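Local coordinates for protein aldose 1-epimerase (Caenorhabditis elegans, PDB 1LUR) that probably catalyses the interconversion of the alpha and beta anomers of aldose sugars, as an aldose 1-epimerase (galactose mutarotase) does, at residues 79-84 against 88-93; 96-101 against 199-204; 172-177 against 277-282; 195-198 against 204-207; 305-310 against 314-319. All blocks are in the same frame, centred on the assembly; numbering follows the deposited sequence.

Interaction 1: residues 79-84 against 88-93; sequences NSTLHF and QYTMTP
Leu82 and Tyr89 cross on one face of a beta hairpin in which strand 81-84 pairs antiparallel with strand 87-90. They form its hydrogen-bonded pair: Leu82 N reaches Tyr89 O at 3.0 Å, and Tyr89 N reaches Leu82 O at 2.8 Å. With its first torsion at 64°, Leu82 has CG wedged between backbone N and carbonyl carbon, and its CD1 branch lies 4.0 Å from Tyr89 CB. Phe84 CB touches the same ring at CE2 (3.9 Å), and that CE2 sits near the plane of the Phe84 ring, at its edge. A water in the plane of the tyrosine ring, 2.6 Å from Tyr89 OH, donates to Phe84 O and ties the phenol to the opposite strand. Leu166 and Pro136 pack against this apolar face.

The other face carries Thr81, His83, Gln88 and Thr90. The two threonines stand side by side, pointing the same way, with Thr81 CG2 and Thr90 CG2 squeezed to 3.3 Å. Gln88, extended with CG anti to the backbone N, reaches past Thr81 CG2 and runs alongside His83, its amide turned 41° from the imidazole. Beyond the regular pairing, Ser80 O accepts from N of Met91, a selenomethionine, at 2.9 Å, while Ser80 OG, bonded to Pro97 O, rests 3.3 Å from Pro93 CG.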
# COMPACT_ATOMS: atom_id res chain seq x y z
N ASN A 79 -16.57 7.28 10.27
CA ASN A 79 -17.25 7.14 11.55
C ASN A 79 -17.47 5.70 12.00
O ASN A 79 -18.41 5.40 12.74
CB ASN A 79 -18.58 7.91 11.52
CG ASN A 79 -18.37 9.41 11.30
OD1 ASN A 79 -17.35 9.97 11.71
ND2 ASN A 79 -19.34 10.06 10.67
N SER A 80 -16.59 4.82 11.56
CA SER A 80 -16.68 3.41 11.94
C SER A 80 -18.05 2.78 11.71
O SER A 80 -18.42 1.85 12.43
CB SER A 80 -16.29 3.25 13.41
OG SER A 80 -15.00 3.78 13.66
N THR A 81 -18.79 3.28 10.73
CA THR A 81 -20.11 2.74 10.44
C THR A 81 -20.36 2.70 8.94
O THR A 81 -19.90 3.58 8.21
CB THR A 81 -21.22 3.58 11.07
OG1 THR A 81 -20.87 3.90 12.43
CG2 THR A 81 -22.54 2.81 11.06
N LEU A 82 -21.07 1.68 8.48
CA LEU A 82 -21.39 1.54 7.07
C LEU A 82 -22.65 0.72 6.93
O LEU A 82 -23.11 0.09 7.88
CB LEU A 82 -20.24 0.85 6.32
CG LEU A 82 -19.88 -0.60 6.68
CD1 LEU A 82 -20.84 -1.58 5.98
CD2 LEU A 82 -18.45 -0.88 6.25
N HIS A 83 -23.22 0.73 5.73
CA HIS A 83 -24.42 -0.02 5.46
C HIS A 83 -24.08 -1.01 4.36
O HIS A 83 -23.53 -0.63 3.33
CB HIS A 83 -25.55 0.92 5.00
CG HIS A 83 -25.90 1.96 6.01
ND1 HIS A 83 -25.20 3.14 6.14
CD2 HIS A 83 -26.86 1.99 6.97
CE1 HIS A 83 -25.71 3.85 7.14
NE2 HIS A 83 -26.72 3.17 7.66
N PHE A 84 -24.37 -2.28 4.60
CA PHE A 84 -24.08 -3.31 3.62
C PHE A 84 -25.30 -4.20 3.43
O PHE A 84 -25.76 -4.84 4.38
CB PHE A 84 -22.89 -4.17 4.07
CG PHE A 84 -22.51 -5.23 3.08
CD1 PHE A 84 -21.85 -4.90 1.90
CD2 PHE A 84 -22.87 -6.55 3.30
CE1 PHE A 84 -21.55 -5.87 0.96
CE2 PHE A 84 -22.57 -7.53 2.35
CZ PHE A 84 -21.91 -7.19 1.18
N GLN A 88 -26.82 -2.36 8.85
CA GLN A 88 -25.78 -1.48 9.34
C GLN A 88 -24.73 -2.22 10.15
O GLN A 88 -25.04 -3.08 10.96
CB GLN A 88 -26.39 -0.36 10.20
CG GLN A 88 -25.37 0.71 10.59
CD GLN A 88 -26.01 1.96 11.16
OE1 GLN A 88 -26.63 1.93 12.22
NE2 GLN A 88 -25.88 3.08 10.45
N TYR A 89 -23.47 -1.88 9.89
CA TYR A 89 -22.35 -2.50 10.60
C TYR A 89 -21.62 -1.38 11.31
O TYR A 89 -21.29 -0.36 10.70
CB TYR A 89 -21.42 -3.21 9.62
CG TYR A 89 -22.02 -4.49 9.08
CD1 TYR A 89 -21.72 -5.72 9.68
CD2 TYR A 89 -22.92 -4.46 8.03
CE1 TYR A 89 -22.33 -6.89 9.23
CE2 TYR A 89 -23.53 -5.62 7.58
CZ TYR A 89 -23.23 -6.83 8.18
OH TYR A 89 -23.86 -7.96 7.74
N THR A 90 -21.38 -1.57 12.60
CA THR A 90 -20.69 -0.58 13.41
C THR A 90 -19.53 -1.24 14.12
O THR A 90 -19.70 -2.25 14.80
CB THR A 90 -21.65 0.01 14.45
OG1 THR A 90 -22.33 -1.05 15.12
CG2 THR A 90 -22.66 0.90 13.76
N MSE A 91 -18.34 -0.67 13.93
CA MSE A 91 -17.14 -1.20 14.55
C MSE A 91 -16.67 -0.26 15.66
O MSE A 91 -17.19 0.85 15.81
CB MSE A 91 -16.05 -1.37 13.48
CG MSE A 91 -16.30 -2.49 12.46
SE MSE A 91 -17.78 -2.23 11.22
CE MSE A 91 -19.11 -3.38 12.05
N THR A 92 -15.70 -0.71 16.45
CA THR A 92 -15.16 0.11 17.53
C THR A 92 -14.06 0.97 16.89
O THR A 92 -13.14 0.44 16.28
CB THR A 92 -14.53 -0.76 18.65
OG1 THR A 92 -15.55 -1.53 19.30
CG2 THR A 92 -13.82 0.12 19.68
N PRO A 93 -14.17 2.30 17.00
CA PRO A 93 -13.16 3.19 16.41
C PRO A 93 -11.75 2.85 16.88
O PRO A 93 -11.54 2.52 18.04
CB PRO A 93 -13.61 4.57 16.87
CG PRO A 93 -15.09 4.44 16.89
CD PRO A 93 -15.31 3.08 17.53
O HOH W 1 -25.48 -7.61 5.74

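Interaction 2: residues 96-101 against 199-204; sequences GPHYLH and DDTFCP
His98 NE2 donates to Thr201 OG1 at 2.8 Å, with the hydroxyl oxygen only 7° out of the imidazole plane and the two side chains crossing at about a right angle. Cys203 lies over one face of the same ring: its SG is 4.0 Å from the ring centroid and close to the normal, and its CB is 3.3 Å from His98 NE2. This sulfur-aromatic contact follows from SG standing anti to the backbone N of Cys203 (chi1 179°). Pro97 CG covers the opposite face, 3.6 Å above the ring centre, so the imidazole is sandwiched.

Behind the threonine stands Asp199, which opens a type I turn ending at Phe202. Thr201 OG1 donates a hydrogen bond to Asp199 OD1 at 2.6 Å on the syn side, and Cys203 N reaches the same oxygen at 3.0 Å from the other face of the carboxylate. One aspartate oxygen thereby fixes both residues that touch the histidine. The contact links the loop just before strand 99-100 to the loop between strands 194-198 and 204-205. At the other ring nitrogen, Asn79 N donates to His98 ND1. Donating through NE2 and accepting at ND1 is consistent with a neutral imidazole, its ring rotation set by a directed chain from histidine to threonine to carboxylate.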
# COMPACT_ATOMS: atom_id res chain seq x y z
N GLY A 96 -9.19 7.87 15.66
CA GLY A 96 -10.08 9.01 15.70
C GLY A 96 -11.45 8.37 15.77
O GLY A 96 -11.60 7.30 16.38
N PRO A 97 -12.47 8.97 15.16
CA PRO A 97 -13.81 8.39 15.19
C PRO A 97 -13.98 7.32 14.08
O PRO A 97 -14.99 6.63 14.03
CB PRO A 97 -14.70 9.59 14.94
CG PRO A 97 -13.88 10.37 13.94
CD PRO A 97 -12.49 10.31 14.54
N HIS A 98 -12.97 7.19 13.23
CA HIS A 98 -13.02 6.23 12.13
C HIS A 98 -12.40 4.86 12.40
O HIS A 98 -11.73 4.64 13.42
CB HIS A 98 -12.37 6.86 10.90
CG HIS A 98 -12.76 8.29 10.67
ND1 HIS A 98 -14.06 8.70 10.54
CD2 HIS A 98 -12.00 9.41 10.56
CE1 HIS A 98 -14.10 10.01 10.35
NE2 HIS A 98 -12.86 10.46 10.36
N TYR A 99 -12.63 3.93 11.46
CA TYR A 99 -12.12 2.56 11.53
C TYR A 99 -11.08 2.47 10.42
O TYR A 99 -11.42 2.38 9.24
CB TYR A 99 -13.24 1.56 11.28
CG TYR A 99 -12.94 0.16 11.76
CD1 TYR A 99 -12.65 -0.08 13.11
CD2 TYR A 99 -13.00 -0.93 10.90
CE1 TYR A 99 -12.44 -1.35 13.59
CE2 TYR A 99 -12.78 -2.23 11.37
CZ TYR A 99 -12.51 -2.43 12.72
OH TYR A 99 -12.32 -3.70 13.22
N LEU A 100 -9.81 2.47 10.81
CA LEU A 100 -8.69 2.41 9.87
C LEU A 100 -8.01 1.08 9.61
O LEU A 100 -7.70 0.33 10.53
CB LEU A 100 -7.63 3.42 10.33
CG LEU A 100 -6.34 3.56 9.53
CD1 LEU A 100 -6.60 4.34 8.26
CD2 LEU A 100 -5.30 4.29 10.38
N HIS A 101 -7.77 0.80 8.33
CA HIS A 101 -7.12 -0.42 7.89
C HIS A 101 -7.63 -1.72 8.47
O HIS A 101 -6.84 -2.57 8.89
CB HIS A 101 -5.61 -0.33 8.15
CG HIS A 101 -4.96 0.85 7.49
ND1 HIS A 101 -5.30 1.28 6.23
CD2 HIS A 101 -3.96 1.66 7.91
CE1 HIS A 101 -4.53 2.30 5.89
NE2 HIS A 101 -3.71 2.55 6.90
N ASP A 199 -11.18 15.44 4.80
CA ASP A 199 -11.38 16.47 5.82
C ASP A 199 -10.16 16.58 6.73
O ASP A 199 -9.09 16.06 6.42
CB ASP A 199 -12.64 16.19 6.65
CG ASP A 199 -12.61 14.83 7.34
OD1 ASP A 199 -11.50 14.36 7.68
OD2 ASP A 199 -13.70 14.26 7.56
N ASP A 200 -10.35 17.24 7.87
CA ASP A 200 -9.28 17.44 8.86
C ASP A 200 -8.71 16.13 9.39
O ASP A 200 -7.51 16.04 9.68
CB ASP A 200 -9.81 18.25 10.05
CG ASP A 200 -10.86 19.26 9.65
OD1 ASP A 200 -11.90 18.85 9.10
OD2 ASP A 200 -10.64 20.47 9.89
N THR A 201 -9.56 15.12 9.53
CA THR A 201 -9.13 13.82 10.03
C THR A 201 -8.67 12.93 8.89
O THR A 201 -8.46 11.73 9.06
CB THR A 201 -10.29 13.10 10.74
OG1 THR A 201 -11.30 12.77 9.78
CG2 THR A 201 -10.89 13.98 11.80
N PHE A 202 -8.52 13.54 7.72
CA PHE A 202 -8.08 12.84 6.53
C PHE A 202 -9.04 11.74 6.12
O PHE A 202 -8.63 10.69 5.61
CB PHE A 202 -6.66 12.29 6.72
CG PHE A 202 -5.61 13.36 6.80
CD1 PHE A 202 -5.23 13.89 8.03
CD2 PHE A 202 -5.06 13.89 5.64
CE1 PHE A 202 -4.31 14.94 8.11
CE2 PHE A 202 -4.14 14.95 5.71
CZ PHE A 202 -3.77 15.47 6.94
N CYS A 203 -10.33 11.97 6.35
CA CYS A 203 -11.34 10.99 5.98
C CYS A 203 -12.05 11.58 4.77
O CYS A 203 -12.41 12.76 4.78
CB CYS A 203 -12.36 10.75 7.09
SG CYS A 203 -13.63 9.55 6.58
N PRO A 204 -12.23 10.78 3.71
CA PRO A 204 -12.91 11.27 2.51
C PRO A 204 -14.24 11.93 2.80
O PRO A 204 -14.98 11.52 3.69
CB PRO A 204 -13.06 10.01 1.67
CG PRO A 204 -11.83 9.22 2.04
CD PRO A 204 -11.79 9.39 3.54

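Interaction 3: residues 172-177 against 277-282; sequences HAYWNL and HLYASK. With SO4 (sulfate ion), chain C.
In the seven-stranded antiparallel sheet, strands 170-175 and 275-279 flank strand 300-305, and Tyr174 and Tyr279 reach across from these two second neighbours to meet by their rings. The side chains cross at a slant: Tyr174 OH comes to the edge of the Tyr279 ring, near its plane, 3.8 Å from Tyr279 CE2. The ring carbons Tyr174 CE2 and Tyr279 CE2 are 3.9 Å apart. Ser281 CB comes up to the edge of the Tyr174 ring, 4.2 Å from Tyr174 CD2.

Neither phenol spends its hydroxyl on the other. Tyr174 OH bonds to Ala64 O, Tyr279 OH to Phe283 N, and the rings meet by van der Waals contact alone. Tyr279 has CG anti to its backbone N (chi1 172°), which lets the ring lie under the turn that follows, with Ser281 N 3.5 Å above the ring centre. On the other side of Tyr174, the His172 ring meets Tyr174 CD1 at its edge, and His172 also touches Glu303 of the intervening strand. Farther along, Lys282 NZ holds O1 of a sulfate, probably from the crystallisation liquor, at 2.8 Å. The contact ties the ends of two strands of the large sheet, in a chain built as the antiparallel beta-sandwich of the galactose mutarotase fold.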
# COMPACT_ATOMS: atom_id res chain seq x y z
N HIS A 172 1.12 -1.47 2.07
CA HIS A 172 1.57 -0.26 2.74
C HIS A 172 3.07 -0.02 2.87
O HIS A 172 3.54 0.45 3.91
CB HIS A 172 0.91 -0.20 4.12
CG HIS A 172 0.61 1.19 4.59
ND1 HIS A 172 1.59 2.14 4.83
CD2 HIS A 172 -0.57 1.81 4.84
CE1 HIS A 172 1.02 3.27 5.21
NE2 HIS A 172 -0.29 3.09 5.23
N ALA A 173 3.83 -0.33 1.83
CA ALA A 173 5.28 -0.13 1.89
C ALA A 173 5.62 1.36 1.77
O ALA A 173 5.05 2.07 0.95
CB ALA A 173 5.97 -0.91 0.78
N TYR A 174 6.55 1.81 2.61
CA TYR A 174 7.00 3.20 2.62
C TYR A 174 8.27 3.21 1.78
O TYR A 174 9.23 2.51 2.10
CB TYR A 174 7.34 3.66 4.04
CG TYR A 174 6.16 3.92 4.96
CD1 TYR A 174 5.36 2.87 5.43
CD2 TYR A 174 5.88 5.20 5.42
CE1 TYR A 174 4.32 3.10 6.34
CE2 TYR A 174 4.85 5.44 6.33
CZ TYR A 174 4.08 4.39 6.78
OH TYR A 174 3.06 4.65 7.68
N TRP A 175 8.29 4.02 0.72
CA TRP A 175 9.46 4.09 -0.15
C TRP A 175 10.40 5.28 0.01
O TRP A 175 9.98 6.42 0.20
CB TRP A 175 9.02 4.00 -1.61
CG TRP A 175 8.17 2.80 -1.91
CD1 TRP A 175 6.82 2.70 -1.77
CD2 TRP A 175 8.63 1.53 -2.38
NE1 TRP A 175 6.40 1.44 -2.12
CE2 TRP A 175 7.49 0.70 -2.50
CE3 TRP A 175 9.89 1.00 -2.71
CZ2 TRP A 175 7.57 -0.63 -2.94
CZ3 TRP A 175 9.97 -0.32 -3.14
CH2 TRP A 175 8.82 -1.12 -3.25
N ASN A 176 11.69 4.98 -0.09
CA ASN A 176 12.78 5.94 0.01
C ASN A 176 13.87 5.27 -0.82
O ASN A 176 14.42 4.24 -0.42
CB ASN A 176 13.24 6.10 1.46
CG ASN A 176 14.39 7.08 1.60
OD1 ASN A 176 15.45 6.90 1.00
ND2 ASN A 176 14.18 8.13 2.39
N LEU A 177 14.16 5.85 -1.98
CA LEU A 177 15.17 5.30 -2.89
C LEU A 177 16.65 5.64 -2.70
O LEU A 177 17.49 5.02 -3.35
CB LEU A 177 14.76 5.65 -4.32
CG LEU A 177 13.26 5.50 -4.63
CD1 LEU A 177 12.99 5.87 -6.08
CD2 LEU A 177 12.81 4.08 -4.35
N HIS A 277 -3.02 5.70 -3.24
CA HIS A 277 -2.97 6.58 -2.08
C HIS A 277 -1.52 6.91 -1.77
O HIS A 277 -0.71 6.01 -1.55
CB HIS A 277 -3.61 5.92 -0.86
CG HIS A 277 -3.69 6.83 0.33
ND1 HIS A 277 -4.66 7.80 0.45
CD2 HIS A 277 -2.90 6.93 1.42
CE1 HIS A 277 -4.46 8.47 1.58
NE2 HIS A 277 -3.40 7.96 2.18
N LEU A 278 -1.21 8.20 -1.74
CA LEU A 278 0.13 8.67 -1.46
C LEU A 278 0.17 9.31 -0.07
O LEU A 278 -0.61 10.22 0.21
CB LEU A 278 0.56 9.71 -2.50
CG LEU A 278 0.45 9.31 -3.97
CD1 LEU A 278 0.74 10.51 -4.86
CD2 LEU A 278 1.41 8.16 -4.26
N TYR A 279 1.07 8.82 0.77
CA TYR A 279 1.21 9.35 2.13
C TYR A 279 2.67 9.77 2.33
O TYR A 279 3.57 8.92 2.37
CB TYR A 279 0.80 8.29 3.16
CG TYR A 279 1.11 8.68 4.59
CD1 TYR A 279 0.69 9.90 5.11
CD2 TYR A 279 1.82 7.82 5.42
CE1 TYR A 279 0.97 10.25 6.43
CE2 TYR A 279 2.10 8.16 6.74
CZ TYR A 279 1.68 9.38 7.24
OH TYR A 279 1.96 9.71 8.54
N ALA A 280 2.88 11.07 2.46
CA ALA A 280 4.22 11.63 2.66
C ALA A 280 4.90 11.33 3.99
O ALA A 280 5.90 11.97 4.33
CB ALA A 280 4.18 13.14 2.42
N SER A 281 4.37 10.37 4.74
CA SER A 281 4.97 10.00 6.02
C SER A 281 5.13 11.16 7.03
O SER A 281 6.09 11.20 7.79
CB SER A 281 6.33 9.35 5.74
OG SER A 281 7.01 9.01 6.94
N LYS A 282 4.17 12.07 7.04
CA LYS A 282 4.21 13.22 7.94
C LYS A 282 4.21 12.91 9.44
O LYS A 282 4.89 13.58 10.21
CB LYS A 282 3.03 14.15 7.64
CG LYS A 282 2.92 15.37 8.55
CD LYS A 282 1.68 16.19 8.21
CE LYS A 282 1.56 17.42 9.10
NZ LYS A 282 1.45 17.07 10.54
S SO4 C . -0.97 18.72 12.89
O1 SO4 C . 0.30 19.05 12.20
O2 SO4 C . -0.71 17.72 13.95
O3 SO4 C . -1.53 19.95 13.49
O4 SO4 C . -1.92 18.17 11.91

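Interaction 4: residues 195-198 against 204-207; sequences FVEV and PTGA
Thr205 OG1 donates to Glu197 OE2 at 2.7 Å, meeting the carboxylate on its anti side and 31° out of its plane. Glu197 delivers that oxygen with a fully extended chain, CG anti to the backbone N (chi1 176°), and its carboxylate also lies against Ala207, OE2 to CB 3.6 Å. Two backbone bonds accompany this link. Glu197 N donates to Ala207 O at 3.1 Å, and Thr205 N reaches Glu197 O at 3.1 Å.

A water joins the two segments where the chain turns its corner at Gly206, a residue of positive phi (102°). It accepts from Gly206 N at 2.6 Å and donates to both Glu197 O and Ala207 O. Glu197 O additionally receives a CA-H contact from Pro204, 3.3 Å from its CA.

Packing completes the contact on the other side of the strand. Val196 crosses Pro204 obliquely, CG1 to CB 4.0 Å; Val196 also touches His307, and Pro204 touches Ser308 and Ala309. Val198 and Pro204 form a non-hydrogen-bonded pair whose side chains diverge. Gly206 O is taken by His315. This is an antiparallel connection with a bridging water at the margin of the seven-stranded sheet of the mutarotase beta-sandwich, in which strand 207-210 is an outermost strand within the chain.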
# COMPACT_ATOMS: atom_id res chain seq x y z
N PHE A 195 -8.28 13.91 -7.57
CA PHE A 195 -7.89 13.36 -6.28
C PHE A 195 -9.11 13.34 -5.37
O PHE A 195 -10.08 14.07 -5.59
CB PHE A 195 -6.73 14.16 -5.65
CG PHE A 195 -7.12 15.50 -5.09
CD1 PHE A 195 -7.40 15.65 -3.74
CD2 PHE A 195 -7.12 16.63 -5.91
CE1 PHE A 195 -7.67 16.91 -3.20
CE2 PHE A 195 -7.40 17.90 -5.38
CZ PHE A 195 -7.67 18.04 -4.02
N VAL A 196 -9.07 12.47 -4.36
CA VAL A 196 -10.16 12.33 -3.42
C VAL A 196 -10.03 13.33 -2.28
O VAL A 196 -9.06 13.31 -1.53
CB VAL A 196 -10.21 10.89 -2.85
CG1 VAL A 196 -11.32 10.76 -1.82
CG2 VAL A 196 -10.42 9.91 -3.99
N GLU A 197 -11.02 14.21 -2.14
CA GLU A 197 -11.01 15.21 -1.09
C GLU A 197 -11.18 14.58 0.29
O GLU A 197 -11.96 13.64 0.47
CB GLU A 197 -12.12 16.22 -1.35
CG GLU A 197 -12.29 17.28 -0.28
CD GLU A 197 -13.45 18.19 -0.60
OE1 GLU A 197 -13.30 19.04 -1.49
OE2 GLU A 197 -14.52 18.02 0.02
N VAL A 198 -10.44 15.09 1.27
CA VAL A 198 -10.51 14.58 2.64
C VAL A 198 -10.67 15.73 3.61
O VAL A 198 -10.35 16.88 3.28
CB VAL A 198 -9.24 13.79 3.02
CG1 VAL A 198 -9.08 12.59 2.12
CG2 VAL A 198 -8.03 14.71 2.95
N PRO A 204 -12.23 10.78 3.71
CA PRO A 204 -12.91 11.27 2.51
C PRO A 204 -14.24 11.93 2.80
O PRO A 204 -14.98 11.52 3.69
CB PRO A 204 -13.06 10.01 1.67
CG PRO A 204 -11.83 9.22 2.04
CD PRO A 204 -11.79 9.39 3.54
N THR A 205 -14.56 12.97 2.03
CA THR A 205 -15.81 13.69 2.20
C THR A 205 -16.82 13.21 1.15
O THR A 205 -18.01 13.49 1.25
CB THR A 205 -15.61 15.19 2.01
OG1 THR A 205 -15.07 15.43 0.70
CG2 THR A 205 -14.65 15.73 3.05
N GLY A 206 -16.32 12.48 0.15
CA GLY A 206 -17.18 11.98 -0.90
C GLY A 206 -17.04 12.82 -2.16
O GLY A 206 -17.61 12.50 -3.21
N ALA A 207 -16.27 13.89 -2.06
CA ALA A 207 -16.05 14.79 -3.18
C ALA A 207 -14.77 14.44 -3.94
O ALA A 207 -13.81 13.94 -3.35
CB ALA A 207 -15.97 16.24 -2.69
O HOH W 2 -13.97 12.32 -1.05

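Interaction 5: residues 305-310 against 314-319; sequences QFHSAA and DHFPDV
The Phe316 ring has His307 CD2 over the centre of one face, 4.3 Å above its plane, while Ala310 CA and Ser308 O sit at its edge, the latter 3.5 Å from Phe316 CE2. The two rings are oblique, with planes 39° apart and centroids separated by 5.1 Å. His307 in turn has Pro317 CD over one face, 3.5 Å from His307 CG, the two side chains crossing at about a right angle. The third ring, Phe306, has CG anti to the carbonyl carbon (chi1 -78°), which presents a face to Val319 CG1 in a CH-pi contact 4.1 Å from the centroid; Pro317 CB lies 3.9 Å from Phe306 CD2. Tyr273 meets Phe306 edge-to-face.

From the end of strand 300-305, both segments follow the long connection to strand 320-321, which bends through a type II beta turn from His307 to Ala310. The turn brings Ala310 CB against Val319 CG1 (4.0 Å) and beside Phe316 CB. Before the turn, Gln305 NE2 clasps Phe306 O at 3.0 Å, and Ser308 N is bound by Asp240. Packing against the proline buries His307 ND1, which has no partner in the model. A water accepts from Val319 N.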
# COMPACT_ATOMS: atom_id res chain seq x y z
N GLN A 305 -4.95 1.11 -4.48
CA GLN A 305 -6.15 0.57 -3.82
C GLN A 305 -7.40 1.15 -4.46
O GLN A 305 -7.32 1.92 -5.42
CB GLN A 305 -6.13 1.03 -2.36
CG GLN A 305 -6.17 2.57 -2.27
CD GLN A 305 -6.27 3.14 -0.86
OE1 GLN A 305 -5.37 2.96 -0.04
NE2 GLN A 305 -7.36 3.84 -0.59
N PHE A 306 -8.55 0.80 -3.90
CA PHE A 306 -9.82 1.31 -4.39
C PHE A 306 -9.98 2.58 -3.57
O PHE A 306 -9.32 2.74 -2.53
CB PHE A 306 -10.99 0.37 -4.05
CG PHE A 306 -11.09 -0.83 -4.94
CD1 PHE A 306 -10.57 -2.06 -4.54
CD2 PHE A 306 -11.70 -0.74 -6.19
CE1 PHE A 306 -10.67 -3.18 -5.36
CE2 PHE A 306 -11.80 -1.85 -7.02
CZ PHE A 306 -11.29 -3.07 -6.61
N HIS A 307 -10.84 3.49 -4.02
CA HIS A 307 -11.05 4.74 -3.30
C HIS A 307 -11.25 4.53 -1.81
O HIS A 307 -11.96 3.61 -1.39
CB HIS A 307 -12.29 5.47 -3.82
CG HIS A 307 -12.23 5.81 -5.27
ND1 HIS A 307 -12.07 4.86 -6.26
CD2 HIS A 307 -12.33 7.00 -5.91
CE1 HIS A 307 -12.09 5.45 -7.44
NE2 HIS A 307 -12.24 6.75 -7.26
N SER A 308 -10.63 5.39 -1.01
CA SER A 308 -10.76 5.30 0.43
C SER A 308 -12.22 5.61 0.79
O SER A 308 -12.86 6.44 0.13
CB SER A 308 -9.82 6.30 1.10
OG SER A 308 -8.46 6.00 0.84
N ALA A 309 -12.75 4.94 1.81
CA ALA A 309 -14.13 5.15 2.25
C ALA A 309 -15.18 4.73 1.22
O ALA A 309 -16.32 5.17 1.28
CB ALA A 309 -14.36 6.62 2.63
N ALA A 310 -14.78 3.87 0.28
CA ALA A 310 -15.71 3.40 -0.75
C ALA A 310 -16.99 2.81 -0.13
O ALA A 310 -18.09 3.03 -0.62
CB ALA A 310 -15.03 2.36 -1.63
N ASP A 314 -21.73 5.45 -2.16
CA ASP A 314 -22.16 4.59 -3.26
C ASP A 314 -21.73 5.03 -4.66
O ASP A 314 -21.90 4.27 -5.61
CB ASP A 314 -23.67 4.36 -3.23
CG ASP A 314 -24.45 5.64 -3.35
OD1 ASP A 314 -24.15 6.43 -4.27
OD2 ASP A 314 -25.38 5.84 -2.54
N HIS A 315 -21.18 6.24 -4.79
CA HIS A 315 -20.75 6.69 -6.11
C HIS A 315 -19.29 6.31 -6.32
O HIS A 315 -18.73 6.51 -7.40
CB HIS A 315 -20.95 8.20 -6.30
CG HIS A 315 -20.26 9.05 -5.28
ND1 HIS A 315 -20.63 9.07 -3.95
CD2 HIS A 315 -19.25 9.94 -5.40
CE1 HIS A 315 -19.88 9.94 -3.30
NE2 HIS A 315 -19.04 10.49 -4.15
N PHE A 316 -18.66 5.79 -5.27
CA PHE A 316 -17.26 5.37 -5.35
C PHE A 316 -17.39 3.91 -5.77
O PHE A 316 -18.49 3.36 -5.75
CB PHE A 316 -16.58 5.44 -3.98
CG PHE A 316 -16.06 6.81 -3.62
CD1 PHE A 316 -16.36 7.92 -4.40
CD2 PHE A 316 -15.29 6.99 -2.47
CE1 PHE A 316 -15.89 9.19 -4.05
CE2 PHE A 316 -14.82 8.24 -2.11
CZ PHE A 316 -15.12 9.35 -2.90
N PRO A 317 -16.28 3.26 -6.15
CA PRO A 317 -16.34 1.86 -6.57
C PRO A 317 -16.97 0.90 -5.56
O PRO A 317 -16.77 1.02 -4.35
CB PRO A 317 -14.88 1.51 -6.84
CG PRO A 317 -14.31 2.81 -7.29
CD PRO A 317 -14.91 3.80 -6.31
N ASP A 318 -17.73 -0.06 -6.08
CA ASP A 318 -18.39 -1.06 -5.25
C ASP A 318 -17.29 -2.05 -4.86
O ASP A 318 -16.77 -2.76 -5.72
CB ASP A 318 -19.46 -1.78 -6.07
CG ASP A 318 -20.24 -2.80 -5.26
OD1 ASP A 318 -19.72 -3.30 -4.24
OD2 ASP A 318 -21.39 -3.11 -5.65
N VAL A 319 -16.93 -2.12 -3.57
CA VAL A 319 -15.89 -3.06 -3.16
C VAL A 319 -16.43 -4.31 -2.49
O VAL A 319 -15.74 -4.97 -1.71
CB VAL A 319 -14.82 -2.40 -2.23
CG1 VAL A 319 -14.09 -1.29 -2.98
CG2 VAL A 319 -15.47 -1.85 -0.96
O HOH W 3 -18.36 -0.22 -1.83

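How the interactions relate
Interactions 2, 3 and 5 are buried, whereas 1 and 4 are partly buried and rest on backbone bonds, to which 4 adds a threonine-carboxylate bond and a water. Interaction 3, its centre about 8 Å from the centre of the chain, is van der Waals packing of two rings; interaction 1, its centre about 23 Å from that point, has an apolar inner face and a polar outer one. Interactions 3 and 4 involve strands of the same seven-stranded sheet. Interaction 2 is the polar link between distant loops: Asn79 N and Ser80 OG bond to it from interaction 1, and it shares Pro204 with interaction 4. Interaction 5, largely hydrophobic, backs onto that proline and sends His315 NE2 to Gly206 O, while His101 and His172 bring interactions 2 and 3 together.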